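Local structure of transcriptional regulator (4YV9) at residues B[77-82]-B[93-98]; B[108-113]-B[118-123]; B[112-117]-B[152-157]. The protein acts as a DNA-binding transcriptional regulator and receptor for SHP peptide pheromones in quorum sensing, and is held here with a cyclic peptide inhibitor. All coordinates share one frame; numbering follows the deposited sequence.

Contact 1: B[77-82]-B[93-98]; sequences LSRVRK and LKLLED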
loop_
_atom_site.group_PDB
_atom_site.type_symbol
_atom_site.label_atom_id
_atom_site.label_comp_id
_atom_site.label_asym_id
_atom_site.label_seq_id
_atom_site.Cartn_x
_atom_site.Cartn_y
_atom_site.Cartn_z
ATOM N N LEU B 77 6.926 10.926 13.206
ATOM C CA LEU B 77 6.016 9.824 13.496
ATOM C C LEU B 77 6.715 8.618 14.112
ATOM O O LEU B 77 6.167 7.974 15.002
ATOM C CB LEU B 77 5.293 9.386 12.233
ATOM C CG LEU B 77 4.337 10.432 11.680
ATOM C CD1 LEU B 77 3.615 9.922 10.440
ATOM C CD2 LEU B 77 3.365 10.775 12.751
ATOM N N SER B 78 7.911 8.308 13.621
ATOM C CA SER B 78 8.654 7.151 14.094
ATOM C C SER B 78 9.077 7.321 15.553
ATOM O O SER B 78 8.948 6.392 16.342
ATOM C CB SER B 78 9.873 6.906 13.205
ATOM O OG SER B 78 10.679 8.066 13.136
ATOM N N ARG B 79 9.573 8.505 15.903
ATOM C CA ARG B 79 9.912 8.830 17.286
ATOM C C ARG B 79 8.690 8.703 18.206
ATOM O O ARG B 79 8.720 7.960 19.190
ATOM C CB ARG B 79 10.490 10.248 17.384
ATOM C CG ARG B 79 11.827 10.453 16.667
ATOM C CD ARG B 79 12.440 11.823 16.987
ATOM N NE ARG B 79 12.919 11.891 18.371
ATOM C CZ ARG B 79 13.386 12.989 18.965
ATOM N NH1 ARG B 79 13.444 14.139 18.300
ATOM N NH2 ARG B 79 13.790 12.942 20.231
ATOM N N VAL B 80 7.622 9.429 17.866
ATOM C CA VAL B 80 6.367 9.422 18.622
ATOM C C VAL B 80 5.854 7.999 18.822
ATOM O O VAL B 80 5.348 7.640 19.890
ATOM C CB VAL B 80 5.273 10.263 17.904
ATOM C CG1 VAL B 80 3.964 10.215 18.674
ATOM C CG2 VAL B 80 5.729 11.700 17.727
ATOM N N ARG B 81 6.023 7.196 17.777
ATOM C CA ARG B 81 5.567 5.813 17.721
ATOM C C ARG B 81 6.079 4.944 18.854
ATOM O O ARG B 81 5.309 4.288 19.558
ATOM C CB ARG B 81 6.002 5.187 16.397
ATOM C CG ARG B 81 4.865 4.926 15.457
ATOM C CD ARG B 81 4.173 3.638 15.836
ATOM N NE ARG B 81 4.960 2.444 15.534
ATOM C CZ ARG B 81 4.601 1.212 15.885
ATOM N NH1 ARG B 81 3.477 1.013 16.560
ATOM N NH2 ARG B 81 5.367 0.180 15.566
ATOM N N LYS B 82 7.394 4.926 19.000
ATOM C CA LYS B 82 8.023 4.032 19.947
ATOM C C LYS B 82 7.856 4.537 21.377
ATOM O O LYS B 82 7.893 3.752 22.314
ATOM C CB LYS B 82 9.495 3.845 19.580
ATOM C CG LYS B 82 9.665 3.166 18.219
ATOM C CD LYS B 82 10.633 3.912 17.309
ATOM C CE LYS B 82 10.394 3.568 15.840
ATOM N NZ LYS B 82 10.847 2.187 15.495
ATOM N N LEU B 93 7.571 14.598 26.174
ATOM C CA LEU B 93 7.508 15.949 26.710
ATOM C C LEU B 93 8.536 16.907 26.107
ATOM O O LEU B 93 8.211 18.048 25.807
ATOM C CB LEU B 93 7.663 15.911 28.233
ATOM C CG LEU B 93 6.359 15.549 28.942
ATOM C CD1 LEU B 93 6.514 15.461 30.472
ATOM C CD2 LEU B 93 5.304 16.560 28.554
ATOM N N LYS B 94 9.777 16.469 25.928
ATOM C CA LYS B 94 10.741 17.359 25.290
ATOM C C LYS B 94 10.841 17.138 23.787
ATOM O O LYS B 94 11.409 17.967 23.067
ATOM C CB LYS B 94 12.103 17.241 25.952
ATOM C CG LYS B 94 12.267 18.305 27.043
ATOM C CD LYS B 94 11.959 17.760 28.411
ATOM C CE LYS B 94 12.900 18.385 29.431
ATOM N NZ LYS B 94 12.716 17.816 30.782
ATOM N N LEU B 95 10.246 16.049 23.310
ATOM C CA LEU B 95 9.990 15.928 21.878
ATOM C C LEU B 95 9.091 17.094 21.502
ATOM O O LEU B 95 9.260 17.730 20.468
ATOM C CB LEU B 95 9.330 14.593 21.528
ATOM C CG LEU B 95 9.014 14.358 20.044
ATOM C CD1 LEU B 95 10.298 14.359 19.238
ATOM C CD2 LEU B 95 8.265 13.056 19.838
ATOM N N LEU B 96 8.142 17.371 22.389
ATOM C CA LEU B 96 7.225 18.490 22.259
ATOM C C LEU B 96 7.929 19.854 22.350
ATOM O O LEU B 96 7.526 20.802 21.680
ATOM C CB LEU B 96 6.133 18.374 23.333
ATOM C CG LEU B 96 5.038 19.428 23.347
ATOM C CD1 LEU B 96 4.301 19.458 22.010
ATOM C CD2 LEU B 96 4.073 19.171 24.498
ATOM N N GLU B 97 8.960 19.976 23.180
ATOM C CA GLU B 97 9.706 21.237 23.212
ATOM C C GLU B 97 10.543 21.364 21.945
ATOM O O GLU B 97 10.713 22.458 21.405
ATOM C CB GLU B 97 10.605 21.356 24.460
ATOM C CG GLU B 97 11.333 22.708 24.524
ATOM C CD GLU B 97 12.177 22.918 25.783
ATOM O OE1 GLU B 97 12.239 22.014 26.648
ATOM O OE2 GLU B 97 12.788 24.004 25.899
ATOM N N ASP B 98 11.052 20.233 21.469
ATOM C CA ASP B 98 11.837 20.200 20.241
ATOM C C ASP B 98 11.050 20.690 19.022
ATOM O O ASP B 98 11.637 21.189 18.062
ATOM C CB ASP B 98 12.358 18.783 19.986
ATOM C CG ASP B 98 13.659 18.506 20.704
ATOM O OD1 ASP B 98 14.405 19.475 20.955
ATOM O OD2 ASP B 98 13.936 17.328 21.015
#

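Contact 2: B[108-113]-B[118-123]; sequences MIKAIL and PTVEPS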
loop_
_atom_site.group_PDB
_atom_site.type_symbol
_atom_site.label_atom_id
_atom_site.label_comp_id
_atom_site.label_asym_id
_atom_site.label_seq_id
_atom_site.Cartn_x
_atom_site.Cartn_y
_atom_site.Cartn_z
HETATM N N MSE B 108 -0.247 18.244 17.151
HETATM C CA MSE B 108 -0.395 16.798 17.054
HETATM C C MSE B 108 0.330 16.005 18.161
HETATM O O MSE B 108 -0.167 14.979 18.632
HETATM C CB MSE B 108 0.106 16.321 15.694
HETATM C CG MSE B 108 0.054 14.839 15.555
HETATM SE SE MSE B 108 0.826 14.165 13.866
HETATM C CE MSE B 108 1.115 12.389 14.516
ATOM N N ILE B 109 1.518 16.458 18.540
ATOM C CA ILE B 109 2.270 15.808 19.624
ATOM C C ILE B 109 1.512 15.917 20.948
ATOM O O ILE B 109 1.458 14.962 21.728
ATOM C CB ILE B 109 3.669 16.414 19.784
ATOM C CG1 ILE B 109 4.498 16.148 18.530
ATOM C CG2 ILE B 109 4.399 15.794 20.981
ATOM C CD1 ILE B 109 5.802 16.915 18.489
ATOM N N LYS B 110 0.907 17.079 21.183
ATOM C CA LYS B 110 0.085 17.295 22.374
ATOM C C LYS B 110 -1.133 16.376 22.374
ATOM O O LYS B 110 -1.508 15.833 23.414
ATOM C CB LYS B 110 -0.365 18.755 22.472
ATOM C CG LYS B 110 0.777 19.759 22.631
ATOM C CD LYS B 110 0.247 21.171 22.874
ATOM C CE LYS B 110 1.359 22.201 22.802
ATOM N NZ LYS B 110 0.849 23.570 23.119
ATOM N N ALA B 111 -1.752 16.212 21.209
ATOM C CA ALA B 111 -2.921 15.340 21.080
ATOM C C ALA B 111 -2.559 13.906 21.436
ATOM O O ALA B 111 -3.288 13.228 22.154
ATOM C CB ALA B 111 -3.492 15.401 19.662
ATOM N N ILE B 112 -1.427 13.447 20.919
ATOM C CA ILE B 112 -0.988 12.076 21.156
ATOM C C ILE B 112 -0.585 11.901 22.602
ATOM O O ILE B 112 -0.969 10.930 23.257
ATOM C CB ILE B 112 0.199 11.690 20.248
ATOM C CG1 ILE B 112 -0.265 11.568 18.807
ATOM C CG2 ILE B 112 0.834 10.382 20.715
ATOM C CD1 ILE B 112 0.853 11.750 17.805
ATOM N N LEU B 113 0.193 12.857 23.094
ATOM C CA LEU B 113 0.676 12.833 24.470
ATOM C C LEU B 113 -0.460 12.840 25.490
ATOM O O LEU B 113 -0.313 12.292 26.585
ATOM C CB LEU B 113 1.609 14.021 24.720
ATOM C CG LEU B 113 2.066 14.296 26.152
ATOM C CD1 LEU B 113 2.814 13.109 26.701
ATOM C CD2 LEU B 113 2.929 15.537 26.184
ATOM N N PRO B 118 -2.942 13.120 30.399
ATOM C CA PRO B 118 -4.044 14.019 30.040
ATOM C C PRO B 118 -3.817 15.479 30.457
ATOM O O PRO B 118 -4.511 16.353 29.951
ATOM C CB PRO B 118 -5.236 13.413 30.791
ATOM C CG PRO B 118 -4.621 12.776 31.990
ATOM C CD PRO B 118 -3.297 12.234 31.527
ATOM N N THR B 119 -2.873 15.734 31.359
ATOM C CA THR B 119 -2.532 17.101 31.762
ATOM C C THR B 119 -2.137 17.997 30.553
ATOM O O THR B 119 -2.376 19.207 30.549
ATOM C CB THR B 119 -1.404 17.074 32.815
ATOM O OG1 THR B 119 -1.979 17.108 34.133
ATOM C CG2 THR B 119 -0.462 18.238 32.654
ATOM N N VAL B 120 -1.556 17.393 29.524
ATOM C CA VAL B 120 -1.250 18.129 28.300
ATOM C C VAL B 120 -2.332 17.907 27.233
ATOM O O VAL B 120 -2.579 16.783 26.836
ATOM C CB VAL B 120 0.116 17.715 27.705
ATOM C CG1 VAL B 120 0.368 18.471 26.403
ATOM C CG2 VAL B 120 1.240 17.958 28.699
ATOM N N GLU B 121 -2.972 18.979 26.776
ATOM C CA GLU B 121 -3.913 18.895 25.654
ATOM C C GLU B 121 -3.703 20.067 24.706
ATOM O O GLU B 121 -3.327 21.157 25.145
ATOM C CB GLU B 121 -5.363 18.896 26.143
ATOM C CG GLU B 121 -5.748 17.723 27.012
ATOM C CD GLU B 121 -7.215 17.737 27.362
ATOM O OE1 GLU B 121 -7.846 18.804 27.208
ATOM O OE2 GLU B 121 -7.736 16.683 27.787
ATOM N N PRO B 122 -3.959 19.862 23.409
ATOM C CA PRO B 122 -3.888 21.041 22.545
ATOM C C PRO B 122 -5.002 21.998 22.924
ATOM O O PRO B 122 -6.074 21.537 23.308
ATOM C CB PRO B 122 -4.081 20.471 21.128
ATOM C CG PRO B 122 -4.791 19.178 21.326
ATOM C CD PRO B 122 -4.324 18.640 22.667
ATOM N N SER B 123 -4.742 23.300 22.868
ATOM C CA SER B 123 -5.776 24.292 23.162
ATOM C C SER B 123 -6.824 24.315 22.049
ATOM O O SER B 123 -6.564 23.856 20.929
ATOM C CB SER B 123 -5.163 25.683 23.315
ATOM O OG SER B 123 -4.804 26.189 22.036
#

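Contact 3: B[112-117]-B[152-157]; sequences ILSSIE and SRFINY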
loop_
_atom_site.group_PDB
_atom_site.type_symbol
_atom_site.label_atom_id
_atom_site.label_comp_id
_atom_site.label_asym_id
_atom_site.label_seq_id
_atom_site.Cartn_x
_atom_site.Cartn_y
_atom_site.Cartn_z
ATOM N N ILE B 112 -1.427 13.447 20.919
ATOM C CA ILE B 112 -0.988 12.076 21.156
ATOM C C ILE B 112 -0.585 11.901 22.602
ATOM O O ILE B 112 -0.969 10.930 23.257
ATOM C CB ILE B 112 0.199 11.690 20.248
ATOM C CG1 ILE B 112 -0.265 11.568 18.807
ATOM C CG2 ILE B 112 0.834 10.382 20.715
ATOM C CD1 ILE B 112 0.853 11.750 17.805
ATOM N N LEU B 113 0.193 12.857 23.094
ATOM C CA LEU B 113 0.676 12.833 24.470
ATOM C C LEU B 113 -0.460 12.840 25.490
ATOM O O LEU B 113 -0.313 12.292 26.585
ATOM C CB LEU B 113 1.609 14.021 24.720
ATOM C CG LEU B 113 2.066 14.296 26.152
ATOM C CD1 LEU B 113 2.814 13.109 26.701
ATOM C CD2 LEU B 113 2.929 15.537 26.184
ATOM N N SER B 114 -1.587 13.460 25.140
ATOM C CA SER B 114 -2.740 13.513 26.043
ATOM C C SER B 114 -3.327 12.127 26.305
ATOM O O SER B 114 -4.035 11.927 27.294
ATOM C CB SER B 114 -3.836 14.419 25.483
ATOM O OG SER B 114 -4.415 13.837 24.331
ATOM N N SER B 115 -3.041 11.176 25.414
ATOM C CA SER B 115 -3.555 9.814 25.559
ATOM C C SER B 115 -2.785 8.988 26.580
ATOM O O SER B 115 -3.181 7.868 26.887
ATOM C CB SER B 115 -3.549 9.083 24.213
ATOM O OG SER B 115 -4.798 9.214 23.550
ATOM N N ILE B 116 -1.689 9.530 27.099
ATOM C CA ILE B 116 -0.936 8.853 28.148
ATOM C C ILE B 116 -0.614 9.801 29.305
ATOM O O ILE B 116 -0.088 9.386 30.343
ATOM C CB ILE B 116 0.376 8.258 27.614
ATOM C CG1 ILE B 116 1.358 9.369 27.263
ATOM C CG2 ILE B 116 0.123 7.364 26.398
ATOM C CD1 ILE B 116 2.664 8.843 26.761
ATOM N N GLU B 117 -0.923 11.078 29.115
ATOM C CA GLU B 117 -0.743 12.082 30.162
ATOM C C GLU B 117 -1.704 13.238 29.896
ATOM O O GLU B 117 -1.333 14.226 29.262
ATOM C CB GLU B 117 0.710 12.566 30.211
ATOM C CG GLU B 117 1.019 13.593 31.279
ATOM C CD GLU B 117 0.960 13.013 32.679
ATOM O OE1 GLU B 117 1.045 11.771 32.827
ATOM O OE2 GLU B 117 0.833 13.810 33.631
ATOM N N SER B 152 -8.164 13.973 16.172
ATOM C CA SER B 152 -9.626 13.857 16.091
ATOM C C SER B 152 -10.328 13.965 17.440
ATOM O O SER B 152 -11.460 14.449 17.531
ATOM C CB SER B 152 -10.016 12.534 15.421
ATOM O OG SER B 152 -9.736 12.584 14.022
ATOM N N ARG B 153 -9.670 13.511 18.497
ATOM C CA ARG B 153 -10.313 13.550 19.812
ATOM C C ARG B 153 -10.535 14.972 20.316
ATOM O O ARG B 153 -11.270 15.186 21.280
ATOM C CB ARG B 153 -9.494 12.765 20.830
ATOM C CG ARG B 153 -9.957 11.326 21.016
ATOM C CD ARG B 153 -9.029 10.643 21.982
ATOM N NE ARG B 153 -7.664 10.981 21.602
ATOM C CZ ARG B 153 -6.710 11.347 22.450
ATOM N NH1 ARG B 153 -6.961 11.423 23.762
ATOM N NH2 ARG B 153 -5.504 11.646 21.970
ATOM N N PHE B 154 -9.900 15.948 19.675
ATOM C CA PHE B 154 -10.015 17.320 20.142
ATOM C C PHE B 154 -10.756 18.224 19.164
ATOM O O PHE B 154 -10.826 19.430 19.373
ATOM C CB PHE B 154 -8.627 17.865 20.446
ATOM C CG PHE B 154 -7.921 17.101 21.528
ATOM C CD1 PHE B 154 -8.165 17.390 22.864
ATOM C CD2 PHE B 154 -7.047 16.071 21.213
ATOM C CE1 PHE B 154 -7.531 16.679 23.870
ATOM C CE2 PHE B 154 -6.408 15.356 22.209
ATOM C CZ PHE B 154 -6.649 15.662 23.542
ATOM N N ILE B 155 -11.315 17.630 18.110
ATOM C CA ILE B 155 -12.150 18.348 17.148
ATOM C C ILE B 155 -13.638 18.126 17.448
ATOM O O ILE B 155 -14.061 16.989 17.678
ATOM C CB ILE B 155 -11.827 17.897 15.702
ATOM C CG1 ILE B 155 -10.321 18.005 15.455
ATOM C CG2 ILE B 155 -12.636 18.708 14.690
ATOM C CD1 ILE B 155 -9.814 17.393 14.146
ATOM N N ASN B 156 -14.435 19.196 17.466
ATOM C CA ASN B 156 -15.855 19.030 17.762
ATOM C C ASN B 156 -16.475 18.167 16.676
ATOM O O ASN B 156 -16.031 18.214 15.522
ATOM C CB ASN B 156 -16.567 20.382 17.889
ATOM C CG ASN B 156 -16.605 21.153 16.585
ATOM O OD1 ASN B 156 -15.601 21.734 16.166
ATOM N ND2 ASN B 156 -17.769 21.175 15.940
ATOM N N TYR B 157 -17.464 17.352 17.044
ATOM C CA TYR B 157 -17.965 16.321 16.135
ATOM C C TYR B 157 -18.368 16.866 14.763
ATOM O O TYR B 157 -18.077 16.251 13.733
ATOM C CB TYR B 157 -19.169 15.576 16.728
ATOM C CG TYR B 157 -19.887 14.782 15.658
ATOM C CD1 TYR B 157 -19.351 13.588 15.181
ATOM C CD2 TYR B 157 -21.065 15.250 15.081
ATOM C CE1 TYR B 157 -19.981 12.869 14.183
ATOM C CE2 TYR B 157 -21.700 14.536 14.079
ATOM C CZ TYR B 157 -21.151 13.347 13.633
ATOM O OH TYR B 157 -21.773 12.632 12.638
#

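Contact 1: B[77-82]-B[93-98]
L95 meets V80 and R79 across a near-antiparallel pair of helices, 72-85 and 89-98. A short turn joins them as a helical hairpin of the all-helical repeat region, whose side chains reach the bound peptide. The segment axes run at 163° and come no nearer than 11.3 Å, so side chains alone bridge the gap. L95 is the close-packed centre. It has CG anti to the backbone N (chi1 180°), which sends its two methyls across toward helix 72-85. One methyl, CD2 of L95, lies 3.6 Å from CG2 of V80, and the two buried side chains meet at about a right angle. The other methyl lies under one face of the R79 guanidinium, nearer its NH1 side, with CD1 of L95 3.3 Å from NH1 of R79. The R79 chain bends at chi3 to bring the group there. V80 also packs on I112 of helix 103-113 and on a modified side chain of the bound peptide, which ties this seam to the ligand site. The loose, solvent side is the outer end of R79. A weak hydrogen bond joins it to Y83. Exposed D98 sits at the guanidinium edge beyond salt-bridge range, with OD2 of D98 4.2 Å from NH1 of R79.

Contact 2: B[108-113]-B[118-123]
K110 and V120 meet where the chain leaves helix 103-113 and doubles back over it, in the connection between two helices of the all-helical repeat domain. Segment 118-123 is irregular and ends at S123, the N-cap of helix 124-136. No hydrogen bond joins it to segment 108-113, so the contact is van der Waals packing. The K110 side chain can be followed outward. Its CB rests against the start of the P122 ring, 3.9 Å from N of P122 and 4.0 Å from CD of P122. Next, CG lies 4.0 Å from CG1 of V120, and the valine stands across the lysine stem. Then CD passes CA of P122 at 4.2 Å. The chain is extended beyond CG, which carries NZ past the loop to a salt bridge with E126 on helix 124-136. Thus the apolar stem of the lysine packs on the loop and its charge pairs with the next helix. L113 brings one methyl, CD2, against CB and both methyls of V120, and CG1 of V120 is shared with K110. The P122 ring also rests on the helix backbone, where CD of P122 comes within 3.8 Å of N of A111.

Contact 3: B[112-117]-B[152-157]
S114 and S115 meet R153 and F154 between two inter-helix corners of the all-helical repeat domain. Segment 112-117 takes in the last residues of helix 103-113 and the turn beyond it. Segment 152-157 begins with a short 3-10 turn after helix 142-151 and leads to N156, the N-cap of helix 157-169. In the first shell, OG of S114 lies in the plane of the F154 ring at its edge, 3.0 Å from CZ of F154. CB of S114 follows, 3.6 Å from CZ of F154. The oxygen therefore meets ring C-H groups and not the pi face. The R153 guanidinium lies between two groups. Over one face is the S115 hydroxyl, with OG of S115 3.1 Å from CZ of R153. Over the opposite face is the F154 ring of its own segment, with CE2 of F154 4.0 Å from CZ of R153. From above the plane the S115 hydroxyl is poorly angled to accept from NH1 or NH2.

The second shell explains these positions. The S114 hydroxyl sits between its backbone N and carbonyl carbon (chi1 69°). This turns it back to the helix, where it hydrogen-bonds to the carbonyl oxygen of A111. The same oxygen takes a weak hydrogen bond from NH2 of R153, which reaches it through a bend at chi3 (-45°). The F154 ring is packed by A111, P122 and E121, and by V127 of helix 124-136. S115, with I112, also packs on a modified side chain of the bound peptide, so this corner borders the ligand. Backbone bonding holds the turn that presents the two serines, with N of S115 3.0 Å from O of I112.

In the fold
Helix 103-113 is common to contacts 2 and 3, which share I112 and L113 and have centres about 6 Å apart. Contact 1 uses the two preceding helices and reaches the same helix through L77, V80, L93 and L96. All three are partly buried. Contact 1 has a buried leucine-valine centre with a charged rim. Contact 2 is apolar packing of a loop on a helix, with its lysine charge carried to the following helix. Contact 3 is the most polar, built from serine hydroxyls, a guanidinium and a ring edge. The bound peptide borders all three, through V80, I112 and S115 among others.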